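Local coordinates for protein MB2760 (Mycobacterium tuberculosis, PDB 2BNG) that hydrolyses long or bulky lipophilic epoxides such as 9,10-epoxystearic acid and cholesterol 5,6-oxide in vitro, its physiological substrates being still unidentified, at residues 11-14 against 15-18. Numbering follows the deposited sequence.
Sequences TPET and TEAI
Glu13 leaves its backbone with CG anti to the carbonyl carbon (chi1 -62°) and its chain bends about CB-CG (chi2 -44°), which folds its carboxylate back toward Glu16, whose own chain runs straight out beyond CG. The two acidic chains lie alongside each other and point the same way, with their carboxylate planes nearly perpendicular. Glu13 OE1 and Glu16 OE1 are modelled 2.8 Å apart; as two acceptors they are not hydrogen-bonded. If both are ionised, the proximity would probably raise their pKa values, and since Glu13 also touches a crystal neighbour, the lattice may influence this pose.

Away from the two carboxylates, Thr15 OG1 lies 3.5 Å from Pro12 CG, with CD of the proline a little farther off. The backbone gives the firmer evidence for the turn. Glu16 N donates to Pro12 O at 3.3 Å, nearly straight (170°) and in the carbonyl plane, while Thr15 N reaches that oxygen only in a weak, bent bond. The i to i+4 pattern continues with Ala17 N to Glu13 O (2.8 Å) and Ile18 N to Thr14 O (3.1 Å). Ile18 CG1 also packs against Thr14 O, 3.4 Å away.

Thr14 and Ile18 touch Ala82 of strand 72-83, and Thr15 and Ile18 pack on Arg66 of the second subunit. With Pro12 at the N-cap position, this is the first turn of an alpha helix, 13-30, laid against the sheet of the limonene-1,2-epoxide hydrolase domain, a member of the NTF2 clan.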
loop_
_atom_site.group_PDB
_atom_site.type_symbol
_atom_site.label_atom_id
_atom_site.label_comp_id
_atom_site.label_asym_id
_atom_site.label_seq_id
_atom_site.Cartn_x
_atom_site.Cartn_y
_atom_site.Cartn_z
ATOM N N THR C 11 -15.262 -20.519 19.747
ATOM C CA THR C 11 -13.833 -20.717 19.897
ATOM C C THR C 11 -13.534 -21.859 20.874
ATOM O O THR C 11 -14.072 -21.876 21.982
ATOM C CB THR C 11 -13.124 -19.391 20.288
ATOM O OG1 THR C 11 -11.944 -19.665 21.056
ATOM C CG2 THR C 11 -14.042 -18.507 21.090
ATOM N N PRO C 12 -12.691 -22.831 20.453
ATOM C CA PRO C 12 -12.470 -24.050 21.258
ATOM C C PRO C 12 -11.709 -23.838 22.560
ATOM O O PRO C 12 -10.766 -23.037 22.626
ATOM C CB PRO C 12 -11.690 -24.981 20.314
ATOM C CG PRO C 12 -11.092 -24.104 19.296
ATOM C CD PRO C 12 -11.917 -22.844 19.196
ATOM N N GLU C 13 -12.118 -24.586 23.584
ATOM C CA GLU C 13 -11.483 -24.563 24.912
ATOM C C GLU C 13 -9.976 -24.711 24.845
ATOM O O GLU C 13 -9.247 -24.262 25.723
ATOM C CB GLU C 13 -12.093 -25.628 25.833
ATOM C CG GLU C 13 -13.604 -25.408 26.087
ATOM C CD GLU C 13 -13.984 -23.934 26.389
ATOM O OE1 GLU C 13 -13.552 -23.408 27.451
ATOM O OE2 GLU C 13 -14.731 -23.321 25.573
ATOM N N THR C 14 -9.536 -25.312 23.757
ATOM C CA THR C 14 -8.141 -25.540 23.465
ATOM C C THR C 14 -7.361 -24.208 23.314
ATOM O O THR C 14 -6.346 -23.998 23.984
ATOM C CB THR C 14 -8.080 -26.465 22.211
ATOM O OG1 THR C 14 -7.790 -27.806 22.612
ATOM C CG2 THR C 14 -7.063 -26.073 21.241
ATOM N N THR C 15 -7.876 -23.310 22.462
ATOM C CA THR C 15 -7.311 -21.973 22.246
ATOM C C THR C 15 -7.386 -21.163 23.516
ATOM O O THR C 15 -6.447 -20.455 23.846
ATOM C CB THR C 15 -8.106 -21.224 21.171
ATOM O OG1 THR C 15 -8.295 -22.064 20.051
ATOM C CG2 THR C 15 -7.427 -20.024 20.707
ATOM N N GLU C 16 -8.517 -21.274 24.211
ATOM C CA GLU C 16 -8.719 -20.618 25.489
ATOM C C GLU C 16 -7.700 -21.025 26.545
ATOM O O GLU C 16 -7.133 -20.164 27.214
ATOM C CB GLU C 16 -10.095 -20.940 26.003
ATOM C CG GLU C 16 -10.895 -19.752 26.149
ATOM C CD GLU C 16 -12.252 -20.061 26.626
ATOM O OE1 GLU C 16 -12.485 -20.813 27.614
ATOM O OE2 GLU C 16 -13.111 -19.500 25.976
ATOM N N ALA C 17 -7.482 -22.332 26.673
ATOM C CA ALA C 17 -6.573 -22.870 27.675
ATOM C C ALA C 17 -5.135 -22.395 27.417
ATOM O O ALA C 17 -4.445 -21.950 28.331
ATOM C CB ALA C 17 -6.659 -24.389 27.727
ATOM N N ILE C 18 -4.707 -22.468 26.164
ATOM C CA ILE C 18 -3.394 -21.955 25.744
ATOM C C ILE C 18 -3.190 -20.471 26.116
ATOM O O ILE C 18 -2.200 -20.083 26.749
ATOM C CB ILE C 18 -3.190 -22.187 24.225
ATOM C CG1 ILE C 18 -3.005 -23.695 23.961
ATOM C CG2 ILE C 18 -2.001 -21.405 23.680
ATOM C CD1 ILE C 18 -3.073 -24.111 22.496
#